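Local coordinates for protein endoglucanase A (Clostridium longisporum, PDB 6Q1I) that hydrolyses internal beta-1,4-glucosidic linkages in cellulose, lichenan and cereal beta-glucans, preferring longer cello-oligosaccharides, at residues Tyr40-Ser43 and Pro44-Glu48; Lys94-Lys97 and Glu98-Tyr102; Lys136-Trp139 and Thr140-Glu144. All coordinates share one frame; numbering follows the deposited sequence. Where two conformers were deposited one is given.

Interaction 1. Residues Tyr40-Ser43 and Pro44-Glu48; sequences YNTS and PISFE
Ser-43 and Ile-45 give a compact example of side-chain helix capping. The Ser-43 hydroxyl lies anti to its own backbone N (chi1 164°), which carries it forward over the first turn, and OG accepts from Ile-45 N at 3.1 Å with an N-H...O angle of 152°. The serine thus acts as N-cap to an amide that has no helical carbonyl before it. Its carbonyl also works: Ser-43 O accepts from Ser-46 N at 3.1 Å, the donor standing above the carbonyl plane. The same oxygen meets the edge of the Phe-47 ring, lying in the ring plane 3.4 Å from CD2.

Thr-42, just before the cap, packs against the first turn. With its methyl anti to the backbone N, CG2 comes to 3.5 Å from Ser-46 OG, while CB lies 4.0 Å from Phe-47 CE2, an apolar touch across the cap that recalls a hydrophobic staple. Thr-42 OG1 turns back to bond with Ser-39 OG.

This short helix sits at the surface, in the connection between strands 23-27 and 71-74 of the barrel. Its Phe-47 ring meets that of His-81 in a loop, and Pro-44 rests on Glu-91 and Trp-92 of helix 90-105.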
loop_
_atom_site.group_PDB
_atom_site.type_symbol
_atom_site.label_atom_id
_atom_site.label_comp_id
_atom_site.label_asym_id
_atom_site.label_seq_id
_atom_site.Cartn_x
_atom_site.Cartn_y
_atom_site.Cartn_z
ATOM N N TYR A 40 6.640 22.981 -6.147
ATOM C CA TYR A 40 6.612 21.854 -7.076
ATOM C C TYR A 40 7.937 21.660 -7.809
ATOM O O TYR A 40 8.163 20.583 -8.371
ATOM C CB TYR A 40 5.450 21.972 -8.064
ATOM C CG TYR A 40 5.568 23.117 -9.034
ATOM C CD1 TYR A 40 6.363 23.016 -10.169
ATOM C CD2 TYR A 40 4.859 24.288 -8.832
ATOM C CE1 TYR A 40 6.465 24.062 -11.059
ATOM C CE2 TYR A 40 4.950 25.330 -9.717
ATOM C CZ TYR A 40 5.753 25.214 -10.827
ATOM O OH TYR A 40 5.843 26.264 -11.704
ATOM N N ASN A 41 8.816 22.660 -7.809
ATOM C CA ASN A 41 10.111 22.578 -8.473
ATOM C C ASN A 41 11.250 22.285 -7.511
ATOM O O ASN A 41 12.406 22.245 -7.936
ATOM C CB ASN A 41 10.411 23.885 -9.219
ATOM C CG ASN A 41 9.877 23.891 -10.637
ATOM O OD1 ASN A 41 9.453 22.862 -11.168
ATOM N ND2 ASN A 41 9.908 25.057 -11.265
ATOM N N THR A 42 10.957 22.097 -6.231
ATOM C CA THR A 42 11.995 21.802 -5.257
ATOM C C THR A 42 12.531 20.393 -5.498
ATOM O O THR A 42 11.818 19.510 -5.983
ATOM C CB THR A 42 11.407 21.956 -3.851
ATOM O OG1 THR A 42 11.030 23.325 -3.636
ATOM C CG2 THR A 42 12.381 21.546 -2.777
ATOM N N SER A 43 13.806 20.195 -5.161
ATOM C CA SER A 43 14.472 18.911 -5.333
ATOM C C SER A 43 13.643 17.770 -4.752
ATOM O O SER A 43 13.104 17.894 -3.644
ATOM C CB SER A 43 15.803 18.928 -4.577
ATOM O OG SER A 43 16.311 17.611 -4.403
ATOM N N PRO A 44 13.604 16.612 -5.421
ATOM C CA PRO A 44 12.903 15.455 -4.842
ATOM C C PRO A 44 13.404 15.073 -3.466
ATOM O O PRO A 44 12.633 14.546 -2.655
ATOM C CB PRO A 44 13.166 14.342 -5.868
ATOM C CG PRO A 44 13.347 15.076 -7.163
ATOM C CD PRO A 44 14.070 16.349 -6.794
ATOM N N ILE A 45 14.685 15.305 -3.181
ATOM C CA ILE A 45 15.265 14.806 -1.942
ATOM C C ILE A 45 14.699 15.554 -0.744
ATOM O O ILE A 45 14.621 15.007 0.361
ATOM C CB ILE A 45 16.803 14.873 -2.005
ATOM C CG1 ILE A 45 17.299 14.252 -3.314
ATOM C CG2 ILE A 45 17.400 14.192 -0.795
ATOM C CD1 ILE A 45 16.780 12.835 -3.566
ATOM N N SER A 46 14.297 16.811 -0.941
ATOM C CA SER A 46 13.667 17.572 0.132
ATOM C C SER A 46 12.370 16.923 0.588
ATOM O O SER A 46 11.997 17.029 1.761
ATOM C CB SER A 46 13.374 18.991 -0.347
ATOM O OG SER A 46 14.556 19.623 -0.791
ATOM N N PHE A 47 11.651 16.284 -0.330
ATOM C CA PHE A 47 10.430 15.560 0.017
ATOM C C PHE A 47 10.760 14.191 0.608
ATOM O O PHE A 47 10.258 13.828 1.677
ATOM C CB PHE A 47 9.580 15.390 -1.240
ATOM C CG PHE A 47 9.074 16.684 -1.826
ATOM C CD1 PHE A 47 7.792 17.135 -1.532
ATOM C CD2 PHE A 47 9.861 17.435 -2.687
ATOM C CE1 PHE A 47 7.314 18.310 -2.078
ATOM C CE2 PHE A 47 9.384 18.606 -3.239
ATOM C CZ PHE A 47 8.106 19.044 -2.929
ATOM N N GLU A 48 11.610 13.428 -0.087
ATOM C CA GLU A 48 11.953 12.067 0.316
ATOM C C GLU A 48 12.454 12.010 1.751
ATOM O O GLU A 48 12.142 11.063 2.487
ATOM C CB GLU A 48 13.015 11.519 -0.647
ATOM C CG GLU A 48 13.396 10.071 -0.391
ATOM C CD GLU A 48 14.296 9.496 -1.460
ATOM O OE1 GLU A 48 14.523 10.178 -2.483
ATOM O OE2 GLU A 48 14.785 8.360 -1.277
#

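Interaction 2. Residues Lys94-Lys97 and Glu98-Tyr102; sequences KRVK and EVVDY
Glu-98 N donates to Lys-94 O, opening a run of i to i+4 alpha-helical bonds across two successive turns. Val-99 N donates to Arg-95 O, and Val-100 N reaches Val-96 O at 2.9 Å in a nearly straight bond (N-H...O 173°). Asp-101 N to Lys-97 O is the shortest of the series at 2.8 Å.

On this frame, Arg-95 leans along the helix. A bend at chi2 (62°) lays the guanidinium over Val-99, whose CG2 stands over the centre of one face, 3.7 Å from CZ. The methyl therefore covers the flat of the group, and its N-H donors can work at the rim. There NH1 lies 3.3 Å from Tyr-102 OH, close to the guanidinium plane, with the ring turned at 73° to it. A water joins the two, accepting from Arg-95 NH1 at 3.1 Å and bonding Tyr-102 OH at 2.6 Å. The other nitrogens are engaged as well: NE forms a salt bridge with Glu-48, and NH2 donates to Thr-56 O.

On another side of the helix, Lys-97 and Asp-101 run side by side in the same direction, Lys-97 CG 3.7 Å from Asp-101 OD2. Their polar ends serve different partners, NZ bonding Ala-145 O, with the lysine also in a cation-pi contact with Phe-146, and OD1 bonding Tyr-149 OH.

The buried side is apolar, with Val-96 CG1 near Val-100 CG2. Val-99 and Val-100 press on Ile-74 of strand 71-74, fastening helix 90-105 to the barrel within the beta-alpha-beta unit that leads on to strand 109-113, while Tyr-102 leans on Lys-58 and Ile-61 of helix 58-67.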
loop_
_atom_site.group_PDB
_atom_site.type_symbol
_atom_site.label_atom_id
_atom_site.label_comp_id
_atom_site.label_asym_id
_atom_site.label_seq_id
_atom_site.Cartn_x
_atom_site.Cartn_y
_atom_site.Cartn_z
ATOM N N LYS A 94 11.805 11.307 -12.321
ATOM C CA LYS A 94 13.089 10.622 -12.459
ATOM C C LYS A 94 13.519 9.952 -11.152
ATOM O O LYS A 94 14.073 8.844 -11.168
ATOM C CB LYS A 94 14.143 11.628 -12.927
ATOM C CG LYS A 94 15.515 11.063 -13.206
ATOM C CD LYS A 94 16.436 12.121 -13.820
ATOM C CE LYS A 94 17.736 11.493 -14.307
ATOM N NZ LYS A 94 18.284 12.199 -15.495
ATOM N N ARG A 95 13.280 10.605 -10.010
ATOM C CA ARG A 95 13.671 10.007 -8.733
ATOM C C ARG A 95 12.786 8.814 -8.387
ATOM O O ARG A 95 13.286 7.772 -7.945
ATOM C CB ARG A 95 13.643 11.051 -7.619
ATOM C CG ARG A 95 13.986 10.484 -6.242
ATOM C CD ARG A 95 15.400 9.909 -6.185
ATOM N NE ARG A 95 15.642 9.271 -4.898
ATOM C CZ ARG A 95 16.558 8.341 -4.668
ATOM N NH1 ARG A 95 17.388 7.946 -5.628
ATOM N NH2 ARG A 95 16.633 7.806 -3.458
ATOM N N VAL A 96 11.472 8.937 -8.580
ATOM C CA VAL A 96 10.588 7.797 -8.359
ATOM C C VAL A 96 11.033 6.624 -9.226
ATOM O O VAL A 96 11.127 5.484 -8.759
ATOM C CB VAL A 96 9.119 8.175 -8.620
ATOM C CG1 VAL A 96 8.227 6.955 -8.460
ATOM C CG2 VAL A 96 8.637 9.304 -7.685
ATOM N N LYS A 97 11.336 6.900 -10.502
ATOM C CA LYS A 97 11.769 5.846 -11.413
ATOM C C LYS A 97 13.054 5.178 -10.934
ATOM O O LYS A 97 13.204 3.959 -11.059
ATOM C CB LYS A 97 11.945 6.417 -12.822
ATOM C CG LYS A 97 12.420 5.402 -13.832
ATOM C CD LYS A 97 12.343 5.916 -15.254
ATOM C CE LYS A 97 10.916 5.847 -15.780
ATOM N NZ LYS A 97 10.842 6.152 -17.240
ATOM N N GLU A 98 14.008 5.953 -10.413
ATOM C CA GLU A 98 15.247 5.346 -9.936
ATOM C C GLU A 98 14.984 4.383 -8.778
ATOM O O GLU A 98 15.574 3.295 -8.720
ATOM C CB GLU A 98 16.260 6.429 -9.554
ATOM C CG GLU A 98 17.636 5.888 -9.101
ATOM C CD GLU A 98 18.572 5.433 -10.238
ATOM O OE1 GLU A 98 18.175 5.427 -11.415
ATOM O OE2 GLU A 98 19.734 5.072 -9.939
ATOM N N VAL A 99 14.098 4.758 -7.851
ATOM C CA VAL A 99 13.785 3.872 -6.731
ATOM C C VAL A 99 13.026 2.639 -7.215
ATOM O O VAL A 99 13.310 1.513 -6.789
ATOM C CB VAL A 99 13.018 4.641 -5.638
ATOM C CG1 VAL A 99 12.557 3.705 -4.540
ATOM C CG2 VAL A 99 13.895 5.750 -5.065
ATOM N N VAL A 100 12.076 2.825 -8.137
ATOM C CA VAL A 100 11.424 1.679 -8.769
ATOM C C VAL A 100 12.465 0.766 -9.411
ATOM O O VAL A 100 12.410 -0.461 -9.266
ATOM C CB VAL A 100 10.376 2.160 -9.790
ATOM C CG1 VAL A 100 9.914 0.996 -10.697
ATOM C CG2 VAL A 100 9.189 2.797 -9.092
ATOM N N ASP A 101 13.449 1.351 -10.105
ATOM C CA ASP A 101 14.474 0.545 -10.770
ATOM C C ASP A 101 15.322 -0.259 -9.776
ATOM O O ASP A 101 15.718 -1.393 -10.081
ATOM C CB ASP A 101 15.368 1.422 -11.653
ATOM C CG ASP A 101 14.701 1.838 -12.967
ATOM O OD1 ASP A 101 13.757 1.164 -13.423
ATOM O OD2 ASP A 101 15.140 2.840 -13.563
ATOM N N TYR A 102 15.636 0.303 -8.596
ATOM C CA TYR A 102 16.344 -0.488 -7.587
ATOM C C TYR A 102 15.602 -1.797 -7.344
ATOM O O TYR A 102 16.204 -2.867 -7.240
ATOM C CB TYR A 102 16.438 0.241 -6.237
ATOM C CG TYR A 102 17.205 1.542 -6.159
ATOM C CD1 TYR A 102 18.164 1.901 -7.092
ATOM C CD2 TYR A 102 16.959 2.419 -5.111
ATOM C CE1 TYR A 102 18.843 3.118 -6.978
ATOM C CE2 TYR A 102 17.621 3.600 -4.988
ATOM C CZ TYR A 102 18.555 3.958 -5.914
ATOM O OH TYR A 102 19.178 5.171 -5.747
HETATM O O HOH W 1 19.989 7.059 -4.158
#

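Interaction 3. Residues Lys136-Trp139 and Thr140-Glu144; sequences KTLW and TQISE
Lys-136 O is gripped twice by Thr-140, whose backbone N donates at 2.8 Å and whose hydroxyl OG1 donates at 2.9 Å, the two arriving from opposite faces of the carbonyl plane. The hydroxyl can bend back in this way because OG1 sits beside its own backbone N (chi1 -65°). Two further carbonyls repeat the theme. Thr-137 O takes Gln-141 N and also Gln-141 NE2 at 3.2 Å; the latter stands well above the carbonyl plane, 69° out of it, and NE2 gives a further bond to Asn-86 O while OE1 accepts from Leu-88 N. Trp-139 O takes Ser-143 N and, less certainly, since it holds for one of two conformers, Ser-143 OG at 2.8 Å.

The apolar side is built round Ile-142. Its CD1 lies over the six-membered ring of Trp-139 in a CH-pi contact, 4.0 Å from the centroid and only 7° off the normal, and touches Leu-138 CD1 at 3.9 Å. The other branch, CG2, meets Trp-139 CZ3 at 3.6 Å, so both branches of the isoleucine meet the indole from one face, CD1 over the ring and CG2 by its rim. Trp-139 NE1 donates to Thr-157 O, just after strand 153-156, and the ring meets that of Phe-155 on the strand itself.

Along 136-144, then, side chains turn back onto carbonyls that already accept a helical N-H. This gives Thr-140 a partner within the helix, while Gln-141 also reaches the loop at Asn-86 and Leu-88, and Trp-139, fixed by a face contact and an N-H bond, ties the helix to the barrel wall.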
loop_
_atom_site.group_PDB
_atom_site.type_symbol
_atom_site.label_atom_id
_atom_site.label_comp_id
_atom_site.label_asym_id
_atom_site.label_seq_id
_atom_site.Cartn_x
_atom_site.Cartn_y
_atom_site.Cartn_z
ATOM N N LYS A 136 -7.061 12.018 -13.499
ATOM C CA LYS A 136 -6.838 11.358 -14.781
ATOM C C LYS A 136 -5.546 11.839 -15.439
ATOM O O LYS A 136 -4.779 11.029 -15.970
ATOM C CB LYS A 136 -8.050 11.582 -15.688
ATOM C CG LYS A 136 -9.291 10.819 -15.221
ATOM C CD LYS A 136 -10.468 10.967 -16.185
ATOM C CE LYS A 136 -10.270 10.185 -17.474
ATOM N NZ LYS A 136 -10.290 8.707 -17.275
ATOM N N THR A 137 -5.272 13.145 -15.409
ATOM C CA THR A 137 -4.024 13.640 -15.982
ATOM C C THR A 137 -2.819 13.129 -15.197
ATOM O O THR A 137 -1.782 12.790 -15.780
ATOM C CB THR A 137 -4.020 15.167 -16.015
ATOM O OG1 THR A 137 -5.215 15.657 -16.636
ATOM C CG2 THR A 137 -2.802 15.641 -16.794
ATOM N N LEU A 138 -2.938 13.069 -13.869
ATOM C CA LEU A 138 -1.875 12.493 -13.053
ATOM C C LEU A 138 -1.590 11.051 -13.461
ATOM O O LEU A 138 -0.435 10.682 -13.716
ATOM C CB LEU A 138 -2.253 12.582 -11.574
ATOM C CG LEU A 138 -1.293 11.886 -10.603
ATOM C CD1 LEU A 138 0.121 12.461 -10.697
ATOM C CD2 LEU A 138 -1.821 11.996 -9.196
ATOM N N TRP A 139 -2.633 10.211 -13.532
ATOM C CA TRP A 139 -2.411 8.812 -13.890
ATOM C C TRP A 139 -1.948 8.652 -15.335
ATOM O O TRP A 139 -1.195 7.719 -15.637
ATOM C CB TRP A 139 -3.627 7.932 -13.553
ATOM C CG TRP A 139 -3.447 7.341 -12.188
ATOM C CD1 TRP A 139 -4.155 7.629 -11.053
ATOM C CD2 TRP A 139 -2.447 6.388 -11.813
ATOM N NE1 TRP A 139 -3.643 6.908 -9.988
ATOM C CE2 TRP A 139 -2.596 6.142 -10.434
ATOM C CE3 TRP A 139 -1.432 5.728 -12.510
ATOM C CZ2 TRP A 139 -1.765 5.255 -9.741
ATOM C CZ3 TRP A 139 -0.609 4.856 -11.824
ATOM C CH2 TRP A 139 -0.778 4.630 -10.452
ATOM N N THR A 140 -2.373 9.533 -16.241
ATOM C CA THR A 140 -1.833 9.483 -17.597
ATOM C C THR A 140 -0.319 9.626 -17.569
ATOM O O THR A 140 0.400 8.857 -18.214
ATOM C CB THR A 140 -2.470 10.565 -18.472
ATOM O OG1 THR A 140 -3.865 10.290 -18.611
ATOM C CG2 THR A 140 -1.856 10.594 -19.867
ATOM N N GLN A 141 0.179 10.596 -16.793
ATOM C CA GLN A 141 1.610 10.874 -16.759
ATOM C C GLN A 141 2.386 9.763 -16.059
ATOM O O GLN A 141 3.459 9.369 -16.526
ATOM C CB GLN A 141 1.850 12.223 -16.085
ATOM C CG GLN A 141 1.365 13.399 -16.919
ATOM C CD GLN A 141 1.439 14.695 -16.162
ATOM O OE1 GLN A 141 2.517 15.247 -15.954
ATOM N NE2 GLN A 141 0.293 15.188 -15.727
ATOM N N ILE A 142 1.871 9.240 -14.941
ATOM C CA ILE A 142 2.558 8.128 -14.283
ATOM C C ILE A 142 2.618 6.940 -15.233
ATOM O O ILE A 142 3.660 6.300 -15.401
ATOM C CB ILE A 142 1.861 7.741 -12.964
ATOM C CG1 ILE A 142 1.822 8.891 -11.953
ATOM C CG2 ILE A 142 2.555 6.526 -12.336
ATOM C CD1 ILE A 142 0.868 8.630 -10.784
ATOM N N SER A 143 1.481 6.623 -15.864
ATOM C CA SER A 143 1.398 5.470 -16.758
ATOM C C SER A 143 2.357 5.602 -17.928
ATOM O O SER A 143 3.009 4.636 -18.326
ATOM C CB SER A 143 -0.026 5.359 -17.312
ATOM O OG SER A 143 -0.930 5.024 -16.293
ATOM N N GLU A 144 2.417 6.796 -18.526
ATOM C CA GLU A 144 3.326 7.027 -19.646
ATOM C C GLU A 144 4.774 6.825 -19.220
ATOM O O GLU A 144 5.564 6.210 -19.945
ATOM C CB GLU A 144 3.115 8.435 -20.226
ATOM C CG GLU A 144 1.850 8.574 -21.091
ATOM C CD GLU A 144 1.524 10.009 -21.513
ATOM O OE1 GLU A 144 2.117 10.968 -20.968
ATOM O OE2 GLU A 144 0.653 10.179 -22.398
#

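From the N terminus the three contacts follow in series, none enclosing or crossing another, and each is local within the glycosyl hydrolase family 5 catalytic domain. Interaction 1 caps the start of a short helix in the loop after the first barrel strand. Interactions 2 and 3 lie within single helices, the former between strands 71-74 and 109-113, the latter between 109-113 and 153-156. Interactions 1 and 2 meet directly: besides the salt bridge, Pro-44 CB packs 3.8 Å from Arg-95 CB, fastening the loop helix onto the barrel's outer layer. Interactions 2 and 3 do not touch, their nearest atoms about 6 Å apart, yet Trp-78 contacts Val-96, Leu-138 and Ile-142.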